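N-acetylglucosamine-specific lectin (Saxidomus purpuratus, PDB 6A7T) binds N-acetyl-D-glucosamine through a C-type lectin domain whose sugar recognition does not depend on calcium. Local coordinates at residues Y39-T44 against P149-T154; R46-S51 against Y86-G91; P115-A120 against Y130-W135; C124-N129 against Q136-Q141. All coordinates share one frame; numbering follows the deposited sequence. Where two conformers were deposited one is given.

Interaction 1: residues Y39-T44 against P149-T154; sequences YLFDET and PSICET. With CA (calcium ion), chain C.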
loop_
_atom_site.group_PDB
_atom_site.type_symbol
_atom_site.label_atom_id
_atom_site.label_comp_id
_atom_site.label_asym_id
_atom_site.label_seq_id
_atom_site.Cartn_x
_atom_site.Cartn_y
_atom_site.Cartn_z
ATOM N N TYR A 39 5.766 7.479 3.330
ATOM C CA TYR A 39 6.958 8.079 2.743
ATOM C C TYR A 39 7.153 9.509 3.235
ATOM O O TYR A 39 6.209 10.317 3.277
ATOM C CB TYR A 39 6.818 8.131 1.234
ATOM C CG TYR A 39 6.637 6.785 0.574
ATOM C CD1 TYR A 39 5.402 6.143 0.569
ATOM C CD2 TYR A 39 7.697 6.143 -0.046
ATOM C CE1 TYR A 39 5.236 4.880 0.001
ATOM C CE2 TYR A 39 7.520 4.940 -0.704
ATOM C CZ TYR A 39 6.305 4.277 -0.630
ATOM O OH TYR A 39 6.199 3.079 -1.284
ATOM N N LEU A 40 8.448 9.849 3.423
ATOM C CA LEU A 40 8.865 11.212 3.730
ATOM C C LEU A 40 9.815 11.673 2.635
ATOM O O LEU A 40 10.875 11.065 2.457
ATOM C CB LEU A 40 9.584 11.215 5.083
ATOM C CG LEU A 40 10.101 12.597 5.536
ATOM C CD1 LEU A 40 8.972 13.562 5.759
ATOM C CD2 LEU A 40 10.928 12.482 6.790
ATOM N N PHE A 41 9.430 12.740 1.927
ATOM C CA PHE A 41 10.264 13.404 0.952
ATOM C C PHE A 41 10.974 14.539 1.683
ATOM O O PHE A 41 10.410 15.640 1.816
ATOM C CB PHE A 41 9.403 13.823 -0.244
ATOM C CG PHE A 41 8.778 12.660 -0.968
ATOM C CD1 PHE A 41 7.604 12.077 -0.499
ATOM C CD2 PHE A 41 9.329 12.158 -2.153
ATOM C CE1 PHE A 41 7.006 11.021 -1.180
ATOM C CE2 PHE A 41 8.745 11.089 -2.809
ATOM C CZ PHE A 41 7.580 10.529 -2.334
ATOM N N ASP A 42 12.100 14.193 2.288
ATOM C CA ASP A 42 12.748 15.115 3.211
ATOM C C ASP A 42 13.675 16.064 2.443
ATOM O O ASP A 42 14.522 15.618 1.681
ATOM C CB ASP A 42 13.487 14.384 4.320
ATOM C CG ASP A 42 13.792 15.337 5.478
ATOM O OD1 ASP A 42 12.876 15.626 6.298
ATOM O OD2 ASP A 42 14.898 15.849 5.517
ATOM N N GLU A 43 13.534 17.365 2.707
ATOM C CA GLU A 43 14.203 18.369 1.906
ATOM C C GLU A 43 15.484 18.873 2.562
ATOM O O GLU A 43 16.165 19.761 1.992
ATOM C CB GLU A 43 13.216 19.486 1.630
ATOM C CG GLU A 43 12.073 18.989 0.772
ATOM C CD GLU A 43 11.194 20.085 0.228
ATOM O OE1 GLU A 43 11.215 21.187 0.838
ATOM O OE2 GLU A 43 10.527 19.835 -0.796
ATOM N N THR A 44 15.831 18.343 3.722
ATOM C CA THR A 44 17.117 18.664 4.344
ATOM C C THR A 44 18.226 17.964 3.550
ATOM O O THR A 44 18.126 16.806 3.231
ATOM C CB THR A 44 17.224 18.256 5.807
ATOM O OG1 THR A 44 16.296 19.035 6.563
ATOM C CG2 THR A 44 18.601 18.457 6.391
ATOM N N PRO A 149 18.495 16.072 -0.805
ATOM C CA PRO A 149 17.287 15.630 -0.097
ATOM C C PRO A 149 17.238 14.103 -0.262
ATOM O O PRO A 149 17.985 13.525 -1.041
ATOM C CB PRO A 149 16.159 16.407 -0.820
ATOM C CG PRO A 149 16.650 16.456 -2.225
ATOM C CD PRO A 149 18.152 16.660 -2.117
ATOM N N SER A 150 16.277 13.488 0.396
ATOM C CA SER A 150 16.200 12.004 0.402
ATOM C C SER A 150 14.752 11.596 0.619
ATOM O O SER A 150 13.917 12.440 0.951
ATOM C CB SER A 150 17.107 11.418 1.447
ATOM O OG SER A 150 16.770 11.802 2.780
ATOM N N ILE A 151 14.500 10.322 0.380
ATOM C CA ILE A 151 13.138 9.743 0.510
ATOM C C ILE A 151 13.195 8.563 1.482
ATOM O O ILE A 151 13.923 7.607 1.244
ATOM C CB ILE A 151 12.555 9.318 -0.847
ATOM C CG1 ILE A 151 12.593 10.474 -1.847
ATOM C CG2 ILE A 151 11.142 8.801 -0.676
ATOM C CD1 ILE A 151 12.464 10.093 -3.295
ATOM N N CYS A 152 12.440 8.670 2.583
ATOM C CA CYS A 152 12.367 7.594 3.583
ATOM C C CYS A 152 11.053 6.818 3.376
ATOM O O CYS A 152 10.068 7.405 2.927
ATOM C CB CYS A 152 12.352 8.060 5.024
ATOM S SG CYS A 152 13.731 9.135 5.476
ATOM N N GLU A 153 11.102 5.504 3.594
ATOM C CA GLU A 153 9.936 4.621 3.489
ATOM C C GLU A 153 9.795 3.860 4.814
ATOM O O GLU A 153 10.762 3.335 5.295
ATOM C CB GLU A 153 10.105 3.700 2.292
ATOM C CG GLU A 153 8.935 2.743 2.059
ATOM C CD GLU A 153 9.102 1.729 0.932
ATOM O OE1 GLU A 153 10.249 1.520 0.417
ATOM O OE2 GLU A 153 8.088 1.106 0.601
ATOM N N THR A 154 8.571 3.766 5.351
ATOM C CA THR A 154 8.311 2.885 6.499
ATOM C C THR A 154 7.098 2.010 6.183
ATOM O O THR A 154 6.163 2.447 5.479
ATOM C CB THR A 154 8.075 3.677 7.794
ATOM O OG1 THR A 154 7.936 2.751 8.872
ATOM C CG2 THR A 154 6.882 4.595 7.705
HETATM CA CA CA C . 9.287 0.011 -1.396
HETATM O O HOH W 1 18.738 13.829 3.008
HETATM O O HOH W 2 7.138 -1.214 -1.345
HETATM O O HOH W 3 9.751 -1.585 0.453
#
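E153 OE2 is gripped by the calcium ion at 2.6 Å and by a hydrogen bond with S37 OG, while the side chain of Y39 runs alongside. OE1 binds the same ion, which makes the carboxylate bidentate, and the carboxylate plane is turned only 18° from the tyrosine ring. E153 keeps CG anti to its backbone N (chi1 -179°) and extends from there, so that CG passes Y39 CE2 at 3.8 Å. The phenol oxygen is hydrogen-bonded to the calcium ligand E70, placing Y39 in the second shell; T64, E66 and two waters also coordinate the metal.

Between the backbones, C152 N reaches L40 O at 2.9 Å, and L40 N answers to C152 O; D42 and S150 form the next hydrogen-bonded pair. On the Y39 face, I151 CG2 lies over one face of the F41 ring, 4.2 Å from its centroid, as a CH-pi contact. The other face sets L40 CB against C152 CB, with C152 joined to C55 by a disulfide. D42 OD2 accepts from T44 N at 3.2 Å in an Asx turn and forms a salt bridge with R46 NH1. Antiparallel pairing of an early strand with the last one is characteristic of the C-type lectin fold.

Interaction 2: residues R46-S51 against Y86-G91; sequences RGWEDS and YYWIGG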
loop_
_atom_site.group_PDB
_atom_site.type_symbol
_atom_site.label_atom_id
_atom_site.label_comp_id
_atom_site.label_asym_id
_atom_site.label_seq_id
_atom_site.Cartn_x
_atom_site.Cartn_y
_atom_site.Cartn_z
ATOM N N ARG A 46 21.624 16.222 2.895
ATOM C CA ARG A 46 22.570 15.372 3.632
ATOM C C ARG A 46 23.268 14.454 2.629
ATOM O O ARG A 46 22.724 14.144 1.572
ATOM C CB ARG A 46 21.851 14.477 4.647
ATOM C CG ARG A 46 20.832 15.144 5.560
ATOM C CD ARG A 46 20.095 14.082 6.372
ATOM N NE ARG A 46 19.077 14.630 7.246
ATOM C CZ ARG A 46 17.837 14.904 6.854
ATOM N NH1 ARG A 46 17.480 14.656 5.619
ATOM N NH2 ARG A 46 16.962 15.413 7.697
ATOM N N GLY A 47 24.496 14.013 2.959
ATOM C CA GLY A 47 25.172 12.999 2.222
ATOM C C GLY A 47 24.380 11.707 2.276
ATOM O O GLY A 47 23.450 11.609 3.051
ATOM N N TRP A 48 24.693 10.772 1.384
ATOM C CA TRP A 48 23.863 9.555 1.254
ATOM C C TRP A 48 23.898 8.760 2.551
ATOM O O TRP A 48 22.827 8.345 3.018
ATOM C CB TRP A 48 24.311 8.719 0.074
ATOM C CG TRP A 48 23.462 7.521 -0.173
ATOM C CD1 TRP A 48 22.424 7.459 -1.054
ATOM C CD2 TRP A 48 23.570 6.221 0.416
ATOM N NE1 TRP A 48 21.910 6.201 -1.082
ATOM C CE2 TRP A 48 22.584 5.426 -0.167
ATOM C CE3 TRP A 48 24.418 5.652 1.376
ATOM C CZ2 TRP A 48 22.391 4.111 0.222
ATOM C CZ3 TRP A 48 24.308 4.307 1.662
ATOM C CH2 TRP A 48 23.266 3.559 1.124
ATOM N N GLU A 49 25.094 8.532 3.103
ATOM C CA GLU A 49 25.189 7.822 4.377
ATOM C C GLU A 49 24.412 8.567 5.481
ATOM O O GLU A 49 23.753 7.910 6.282
ATOM C CB GLU A 49 26.641 7.660 4.812
ATOM C CG GLU A 49 27.359 6.609 4.016
ATOM C CD GLU A 49 26.952 5.166 4.284
ATOM O OE1 GLU A 49 26.218 4.913 5.253
ATOM O OE2 GLU A 49 27.459 4.293 3.543
ATOM N N ASP A 50 24.542 9.892 5.581
ATOM C CA ASP A 50 23.781 10.621 6.598
ATOM C C ASP A 50 22.261 10.563 6.340
ATOM O O ASP A 50 21.501 10.589 7.308
ATOM C CB ASP A 50 24.229 12.066 6.759
ATOM C CG ASP A 50 25.576 12.160 7.455
ATOM O OD1 ASP A 50 26.002 11.161 8.082
ATOM O OD2 ASP A 50 26.166 13.277 7.410
ATOM N N SER A 51 21.874 10.454 5.077
ATOM C CA SER A 51 20.433 10.247 4.735
ATOM C C SER A 51 19.987 8.871 5.212
ATOM O O SER A 51 18.851 8.739 5.697
ATOM C CB SER A 51 20.179 10.422 3.242
ATOM O OG SER A 51 20.583 11.722 2.807
ATOM N N TYR A 86 17.717 16.042 -7.685
ATOM C CA TYR A 86 17.992 14.644 -7.335
ATOM C C TYR A 86 17.598 14.419 -5.876
ATOM O O TYR A 86 17.587 15.347 -5.092
ATOM C CB TYR A 86 19.466 14.266 -7.530
ATOM C CG TYR A 86 20.460 14.917 -6.599
ATOM C CD1 TYR A 86 20.968 16.190 -6.811
ATOM C CD2 TYR A 86 20.958 14.216 -5.518
ATOM C CE1 TYR A 86 21.886 16.764 -5.938
ATOM C CE2 TYR A 86 21.879 14.773 -4.651
ATOM C CZ TYR A 86 22.352 16.050 -4.853
ATOM O OH TYR A 86 23.262 16.531 -3.938
ATOM N N TYR A 87 17.235 13.167 -5.581
ATOM C CA TYR A 87 16.906 12.705 -4.228
ATOM C C TYR A 87 17.640 11.388 -3.994
ATOM O O TYR A 87 17.504 10.501 -4.792
ATOM C CB TYR A 87 15.404 12.460 -4.071
ATOM C CG TYR A 87 14.528 13.680 -4.038
ATOM C CD1 TYR A 87 14.214 14.350 -5.202
ATOM C CD2 TYR A 87 13.967 14.129 -2.857
ATOM C CE1 TYR A 87 13.366 15.451 -5.199
ATOM C CE2 TYR A 87 13.125 15.233 -2.833
ATOM C CZ TYR A 87 12.826 15.899 -4.013
ATOM O OH TYR A 87 12.027 17.025 -4.024
ATOM N N TRP A 88 18.269 11.250 -2.825
ATOM C CA TRP A 88 18.859 9.942 -2.454
ATOM C C TRP A 88 17.791 8.887 -2.192
ATOM O O TRP A 88 16.762 9.191 -1.533
ATOM C CB TRP A 88 19.738 10.081 -1.202
ATOM C CG TRP A 88 20.950 10.939 -1.416
ATOM C CD1 TRP A 88 21.294 12.011 -0.675
ATOM C CD2 TRP A 88 21.941 10.845 -2.461
ATOM N NE1 TRP A 88 22.466 12.560 -1.122
ATOM C CE2 TRP A 88 22.862 11.887 -2.227
ATOM C CE3 TRP A 88 22.147 9.976 -3.539
ATOM C CZ2 TRP A 88 24.000 12.082 -3.014
ATOM C CZ3 TRP A 88 23.266 10.176 -4.327
ATOM C CH2 TRP A 88 24.155 11.222 -4.064
ATOM N N ILE A 89 18.086 7.644 -2.600
ATOM C CA ILE A 89 17.224 6.491 -2.351
ATOM C C ILE A 89 18.077 5.329 -1.820
ATOM O O ILE A 89 19.272 5.418 -1.768
ATOM C CB ILE A 89 16.406 6.085 -3.580
ATOM C CG1 ILE A 89 17.286 5.611 -4.747
ATOM C CG2 ILE A 89 15.512 7.232 -3.993
ATOM C CD1 ILE A 89 16.504 5.073 -5.944
ATOM N N GLY A 90 17.392 4.310 -1.386
ATOM C CA GLY A 90 17.955 3.195 -0.607
ATOM C C GLY A 90 18.553 2.116 -1.493
ATOM O O GLY A 90 18.270 0.933 -1.280
ATOM N N GLY A 91 19.422 2.518 -2.426
ATOM C CA GLY A 91 20.199 1.532 -3.225
ATOM C C GLY A 91 21.638 1.946 -3.320
ATOM O O GLY A 91 22.014 3.111 -3.286
#
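R46 O receives the indole NE1 of W88 at 3.1 Å, a weak bond bent to 127°, and that NE1 is shared with another weak acceptor, T146 O. The arginine's side chain leads away from strand 86-94 to a cation-pi contact with F54. G47 follows at the N-cap of helix 48-57, its carbonyl taking both the backbone N and the hydroxyl of S51. W48, the next residue, makes the main contact. Its CB stands above the five-membered ring of W88, 4.1 Å from the centroid, and Y86 CE2 lies over the opposite face of that indole. With chi1 at -176° the W48 side chain swings opposite its own nitrogen and brings an indole edge to W88: CD1 comes within 3.5 Å of W88 CE3 in an offset edge-to-face pair with planes at 85°. The same ring directs NE1 to I89 O at 2.8 Å. One turn on, S51 OG approaches W88 CD1 at 3.6 Å. Both indole N-H groups point at main-chain carbonyls, W48 firmly and W88 only weakly, so the start of helix 48-57 is held to strand 86-94 by one sound polar bond together with aromatic packing.

Interaction 3: residues P115-A120 against Y130-W135; sequences PNRPDA and YKEIVW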
loop_
_atom_site.group_PDB
_atom_site.type_symbol
_atom_site.label_atom_id
_atom_site.label_comp_id
_atom_site.label_asym_id
_atom_site.label_seq_id
_atom_site.Cartn_x
_atom_site.Cartn_y
_atom_site.Cartn_z
ATOM N N PRO A 115 18.939 6.205 -18.852
ATOM C CA PRO A 115 19.663 5.572 -19.947
ATOM C C PRO A 115 21.166 5.480 -19.630
ATOM O O PRO A 115 21.736 6.430 -19.176
ATOM C CB PRO A 115 19.383 6.521 -21.121
ATOM C CG PRO A 115 18.179 7.365 -20.729
ATOM C CD PRO A 115 18.180 7.415 -19.210
ATOM N N ASN A 116 21.786 4.335 -19.940
ATOM C CA ASN A 116 23.241 4.134 -19.841
ATOM C C ASN A 116 23.735 4.338 -18.396
ATOM O O ASN A 116 24.823 4.933 -18.184
ATOM C CB ASN A 116 23.982 5.022 -20.826
ATOM C CG ASN A 116 23.422 4.841 -22.224
ATOM O OD1 ASN A 116 23.303 3.713 -22.702
ATOM N ND2 ASN A 116 22.997 5.933 -22.836
ATOM N N ARG A 117 22.880 3.911 -17.478
ATOM C CA ARG A 117 23.092 3.903 -16.020
ATOM C C ARG A 117 22.754 2.501 -15.509
ATOM O O ARG A 117 21.814 1.846 -15.956
ATOM C CB ARG A 117 22.204 4.973 -15.360
ATOM C CG ARG A 117 22.560 6.417 -15.681
ATOM C CD ARG A 117 23.999 6.783 -15.469
ATOM N NE ARG A 117 24.263 8.183 -15.682
ATOM C CZ ARG A 117 24.576 8.698 -16.861
ATOM N NH1 ARG A 117 24.718 7.891 -17.897
ATOM N NH2 ARG A 117 24.803 9.992 -16.992
ATOM N N PRO A 118 23.528 2.026 -14.515
ATOM C CA PRO A 118 24.603 2.780 -13.911
ATOM C C PRO A 118 25.858 2.991 -14.772
ATOM O O PRO A 118 26.302 2.103 -15.488
ATOM C CB PRO A 118 24.977 1.915 -12.697
ATOM C CG PRO A 118 24.597 0.507 -13.129
ATOM C CD PRO A 118 23.369 0.673 -14.020
ATOM N N ASP A 119 26.441 4.171 -14.690
ATOM C CA ASP A 119 27.624 4.455 -15.455
ATOM C C ASP A 119 28.859 3.739 -14.873
ATOM O O ASP A 119 29.812 3.378 -15.593
ATOM C CB ASP A 119 27.872 5.951 -15.484
ATOM C CG ASP A 119 29.134 6.261 -16.252
ATOM O OD1 ASP A 119 29.132 6.001 -17.460
ATOM O OD2 ASP A 119 30.109 6.728 -15.621
ATOM N N ALA A 120 28.886 3.549 -13.555
ATOM C CA ALA A 120 30.101 3.057 -12.849
ATOM C C ALA A 120 29.690 2.254 -11.598
ATOM O O ALA A 120 28.560 2.332 -11.116
ATOM C CB ALA A 120 31.013 4.194 -12.491
ATOM N N TYR A 130 18.059 15.310 -14.982
ATOM C CA TYR A 130 19.106 16.057 -15.657
ATOM C C TYR A 130 19.373 15.448 -17.039
ATOM O O TYR A 130 19.660 14.258 -17.200
ATOM C CB TYR A 130 20.385 16.146 -14.818
ATOM C CG TYR A 130 21.462 17.005 -15.443
ATOM C CD1 TYR A 130 21.235 18.339 -15.731
ATOM C CD2 TYR A 130 22.687 16.468 -15.795
ATOM C CE1 TYR A 130 22.201 19.125 -16.334
ATOM C CE2 TYR A 130 23.669 17.240 -16.395
ATOM C CZ TYR A 130 23.423 18.568 -16.675
ATOM O OH TYR A 130 24.396 19.334 -17.270
ATOM N N LYS A 131 19.204 16.304 -18.058
ATOM C CA LYS A 131 19.326 15.929 -19.462
ATOM C C LYS A 131 18.454 14.694 -19.760
ATOM O O LYS A 131 17.253 14.745 -19.605
ATOM C CB LYS A 131 20.818 15.806 -19.805
ATOM C CG LYS A 131 21.645 17.029 -19.407
ATOM C CD LYS A 131 22.983 17.195 -20.122
ATOM C CE LYS A 131 23.909 16.013 -19.939
ATOM N NZ LYS A 131 25.336 16.434 -19.951
ATOM N N GLU A 132 19.073 13.608 -20.245
ATOM C CA GLU A 132 18.404 12.381 -20.727
ATOM C C GLU A 132 17.774 11.560 -19.573
ATOM O O GLU A 132 16.953 10.689 -19.817
ATOM C CB GLU A 132 19.406 11.552 -21.553
ATOM C CG GLU A 132 20.634 11.021 -20.783
ATOM C CD GLU A 132 21.730 12.018 -20.385
ATOM O OE1 GLU A 132 21.873 13.049 -21.089
ATOM O OE2 GLU A 132 22.444 11.776 -19.352
ATOM N N ILE A 133 18.194 11.805 -18.326
ATOM C CA ILE A 133 17.659 11.103 -17.156
ATOM C C ILE A 133 16.482 11.951 -16.627
ATOM O O ILE A 133 16.693 13.055 -16.112
ATOM C CB ILE A 133 18.791 10.882 -16.133
ATOM C CG1 ILE A 133 19.912 10.037 -16.747
ATOM C CG2 ILE A 133 18.290 10.301 -14.832
ATOM C CD1 ILE A 133 21.161 9.894 -15.897
ATOM N N VAL A 134 15.264 11.437 -16.798
ATOM C CA VAL A 134 14.031 12.171 -16.479
ATOM C C VAL A 134 13.358 11.533 -15.258
ATOM O O VAL A 134 12.446 10.717 -15.414
ATOM C CB VAL A 134 13.094 12.199 -17.700
ATOM C CG1 VAL A 134 11.878 13.078 -17.475
ATOM C CG2 VAL A 134 13.857 12.642 -18.921
ATOM N N TRP A 135 13.811 11.922 -14.053
ATOM C CA TRP A 135 13.321 11.329 -12.831
ATOM C C TRP A 135 13.454 9.801 -12.889
ATOM O O TRP A 135 12.524 9.050 -12.761
ATOM C CB TRP A 135 11.915 11.830 -12.473
ATOM C CG TRP A 135 11.897 13.264 -12.046
ATOM C CD1 TRP A 135 11.155 14.262 -12.621
ATOM C CD2 TRP A 135 12.679 13.888 -11.017
ATOM N NE1 TRP A 135 11.380 15.440 -11.970
ATOM C CE2 TRP A 135 12.324 15.257 -11.003
ATOM C CE3 TRP A 135 13.621 13.433 -10.080
ATOM C CZ2 TRP A 135 12.847 16.152 -10.077
ATOM C CZ3 TRP A 135 14.168 14.331 -9.194
ATOM C CH2 TRP A 135 13.821 15.685 -9.224
#
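R117, in the long loop of this C-type lectin fold, lays its side chain across I133, which closes the type II' turn Y130-I133. The R117-P118 peptide is cis, as in the cis-proline motif of related lectins. CB points toward the turn, and from CG, 3.8 Å from I133 CD1, the chain bends (chi2 -51°) to bring the guanidinium over that methyl. NE lies 3.5 Å from I133 CD1, and CZ is 3.7 Å from the same methyl, which lies over one face of the guanidinium. NE itself is hydrogen-bonded to N138 OD1, while NH1 turns back to N116 O at 3.0 Å; the two bonds restrict rotation of the group. At the tip, NH2 faces E132 OE2 across 3.8 Å, a long salt bridge of charge alone, since the oxygen lies well out of the guanidinium plane. R117, like N138 and H140, binds N-acetyl-D-glucosamine, which is absent from this chain. Beside the arginine, P115 rests on the turn, with its CD 4.0 Å from I133 CG1 and 3.5 Å from E132 O.

Interaction 4: residues C124-N129 against Q136-Q141; sequences CMDYLN and QWNDHQ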
loop_
_atom_site.group_PDB
_atom_site.type_symbol
_atom_site.label_atom_id
_atom_site.label_comp_id
_atom_site.label_asym_id
_atom_site.label_seq_id
_atom_site.Cartn_x
_atom_site.Cartn_y
_atom_site.Cartn_z
ATOM N N CYS A 124 26.245 5.102 -4.927
ATOM C CA CYS A 124 24.927 5.087 -4.292
ATOM C C CYS A 124 23.912 5.685 -5.259
ATOM O O CYS A 124 24.308 6.410 -6.151
ATOM C CB CYS A 124 24.961 5.868 -2.994
ATOM S SG CYS A 124 26.091 5.114 -1.802
ATOM N N MET A 125 22.636 5.374 -5.041
ATOM C CA MET A 125 21.618 5.706 -6.032
ATOM C C MET A 125 20.778 6.916 -5.611
ATOM O O MET A 125 20.485 7.146 -4.433
ATOM C CB MET A 125 20.704 4.524 -6.312
ATOM C CG MET A 125 21.451 3.256 -6.832
ATOM S SD MET A 125 20.526 1.772 -6.890
ATOM C CE MET A 125 19.228 2.274 -8.032
ATOM N N ASP A 126 20.349 7.623 -6.647
ATOM C CA ASP A 126 19.365 8.694 -6.549
ATOM C C ASP A 126 18.321 8.555 -7.661
ATOM O O ASP A 126 18.481 7.780 -8.576
ATOM C CB ASP A 126 20.051 10.054 -6.535
ATOM C CG ASP A 126 20.836 10.462 -7.768
ATOM O OD1 ASP A 126 20.601 9.872 -8.818
ATOM O OD2 ASP A 126 21.612 11.431 -7.633
ATOM N N TYR A 127 17.201 9.273 -7.507
ATOM C CA TYR A 127 16.392 9.755 -8.654
ATOM C C TYR A 127 17.072 11.039 -9.084
ATOM O O TYR A 127 17.337 11.885 -8.259
ATOM C CB TYR A 127 14.936 10.033 -8.260
ATOM C CG TYR A 127 14.047 8.831 -8.302
ATOM C CD1 TYR A 127 13.342 8.443 -9.437
ATOM C CD2 TYR A 127 13.892 8.043 -7.164
ATOM C CE1 TYR A 127 12.526 7.325 -9.444
ATOM C CE2 TYR A 127 13.130 6.891 -7.180
ATOM C CZ TYR A 127 12.422 6.521 -8.314
ATOM O OH TYR A 127 11.663 5.379 -8.318
ATOM N N LEU A 128 17.270 11.216 -10.393
ATOM C CA LEU A 128 17.872 12.416 -10.934
ATOM C C LEU A 128 17.000 12.935 -12.077
ATOM O O LEU A 128 16.440 12.107 -12.810
ATOM C CB LEU A 128 19.246 12.024 -11.496
ATOM C CG LEU A 128 20.027 13.100 -12.244
ATOM C CD1 LEU A 128 20.401 14.296 -11.387
ATOM C CD2 LEU A 128 21.268 12.497 -12.907
ATOM N N ASN A 129 16.949 14.262 -12.184
ATOM C CA ASN A 129 16.341 14.945 -13.337
ATOM C C ASN A 129 17.395 15.839 -13.964
ATOM O O ASN A 129 17.637 16.959 -13.510
ATOM C CB ASN A 129 15.124 15.727 -12.875
ATOM C CG ASN A 129 14.396 16.372 -14.024
ATOM O OD1 ASN A 129 14.247 15.757 -15.076
ATOM N ND2 ASN A 129 13.932 17.577 -13.777
ATOM N N GLN A 136 14.705 9.372 -13.108
ATOM C CA GLN A 136 15.091 7.963 -13.157
ATOM C C GLN A 136 16.355 7.823 -12.307
ATOM O O GLN A 136 17.001 8.827 -11.919
ATOM C CB GLN A 136 15.312 7.539 -14.614
ATOM C CG GLN A 136 14.032 7.470 -15.424
ATOM C CD GLN A 136 14.352 7.376 -16.899
ATOM O OE1 GLN A 136 15.037 8.219 -17.478
ATOM N NE2 GLN A 136 13.911 6.293 -17.474
ATOM N N TRP A 137 16.791 6.591 -12.108
ATOM C CA TRP A 137 17.918 6.380 -11.183
ATOM C C TRP A 137 19.274 6.686 -11.832
ATOM O O TRP A 137 19.461 6.434 -13.026
ATOM C CB TRP A 137 17.910 4.966 -10.595
ATOM C CG TRP A 137 16.616 4.449 -10.107
ATOM C CD1 TRP A 137 15.592 5.149 -9.542
ATOM C CD2 TRP A 137 16.244 3.074 -10.055
ATOM N NE1 TRP A 137 14.591 4.310 -9.220
ATOM C CE2 TRP A 137 14.955 3.021 -9.526
ATOM C CE3 TRP A 137 16.851 1.879 -10.467
ATOM C CZ2 TRP A 137 14.252 1.842 -9.355
ATOM C CZ3 TRP A 137 16.127 0.717 -10.347
ATOM C CH2 TRP A 137 14.885 0.675 -9.751
ATOM N N ASN A 138 20.204 7.287 -11.060
ATOM C CA ASN A 138 21.583 7.553 -11.441
ATOM C C ASN A 138 22.491 7.075 -10.294
ATOM O O ASN A 138 22.047 7.030 -9.116
ATOM C CB ASN A 138 21.884 9.036 -11.621
ATOM C CG ASN A 138 23.256 9.284 -12.175
ATOM O OD1 ASN A 138 23.657 8.544 -13.051
ATOM N ND2 ASN A 138 23.964 10.282 -11.657
ATOM N N ASP A 139 23.709 6.671 -10.628
ATOM C CA ASP A 139 24.742 6.234 -9.659
ATOM C C ASP A 139 25.725 7.374 -9.433
ATOM O O ASP A 139 26.297 7.923 -10.396
ATOM C CB ASP A 139 25.499 5.012 -10.197
ATOM C CG ASP A 139 26.160 5.261 -11.550
ATOM O OD1 ASP A 139 25.408 5.508 -12.511
ATOM O OD2 ASP A 139 27.412 5.325 -11.594
ATOM N N HIS A 140 25.983 7.734 -8.169
ATOM C CA HIS A 140 26.875 8.768 -7.783
ATOM C C HIS A 140 27.957 8.124 -6.901
ATOM O O HIS A 140 27.633 7.368 -5.991
ATOM C CB HIS A 140 26.167 9.899 -7.003
ATOM C CG HIS A 140 27.046 11.055 -6.669
ATOM N ND1 HIS A 140 27.474 11.955 -7.647
ATOM C CD2 HIS A 140 27.515 11.553 -5.497
ATOM C CE1 HIS A 140 28.173 12.917 -7.084
ATOM N NE2 HIS A 140 28.246 12.682 -5.769
ATOM N N GLN A 141 29.223 8.448 -7.165
ATOM C CA GLN A 141 30.305 7.686 -6.523
ATOM C C GLN A 141 30.752 8.314 -5.189
ATOM O O GLN A 141 31.621 7.755 -4.502
ATOM C CB GLN A 141 31.397 7.477 -7.582
ATOM C CG GLN A 141 31.164 6.207 -8.396
ATOM C CD GLN A 141 29.989 6.262 -9.343
ATOM O OE1 GLN A 141 29.718 7.277 -9.963
ATOM N NE2 GLN A 141 29.316 5.146 -9.525
#
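C124 and H140 are tied by two nearly straight backbone bonds, C124 N to H140 O and H140 N to C124 O, both 2.9 Å, at one end of a beta hairpin formed by strands 124-130 and 136-140. D126 with N138 and L128 with Q136 repeat the two-bond pattern; L128 N reaches Q136 O at 2.8 Å, whereas the return bond is longer. The strands are strongly twisted, their segment axes running at 125°.

The second strand carries the W-N-D sequence of C-type lectin sugar sites. N138 and H140 contribute to the N-acetyl-D-glucosamine site, and H140 NE2 is bonded to T146 OG1. D139 and D119 belong to a second calcium site, empty in this chain, where the D139 carboxylate holds the backbone N atoms of D119 and A120. Its OD2 also receives Q141 NE2 at 2.8 Å, on the anti lone pair.

Further out, W137 presents the edge of its five-membered ring to the face of Y127, with centroids 4.6 Å apart and planes at 85°. The Y127 hydroxyl is hydrogen-bonded to D71. M125, bent at its last torsion (chi3 61°), swings its methyl CE to within 3.4 Å of W137 CE3. On the face of D126 and L128, N138 lies alongside both: D126 OD1 is 3.2 Å from N138 CB, and L128 CD2 stands 3.7 Å from N138 ND2.

In the fold
Interaction 1 closes the longest loop, bringing strand 148-154 back to strand 37-43 and enclosing the other three. Nested within it, interaction 2 closes first, setting the start of helix 48-57 against strand 86-94. W88 also hydrogen-bonds with P149 and I151, bridging the two sheets and joining interaction 2 to interaction 1. Further along, interactions 3 and 4 open in turn and cross, their segments alternating from P115 to Q141. Interaction 4 forms the hairpin at the edge of the sheet that includes strand 86-94, beside interaction 2; interaction 3 packs the long loop against the hairpin's turn. The two lie on the far side of the chain's centre from interaction 1, about 21 Å and 15 Å away between centres.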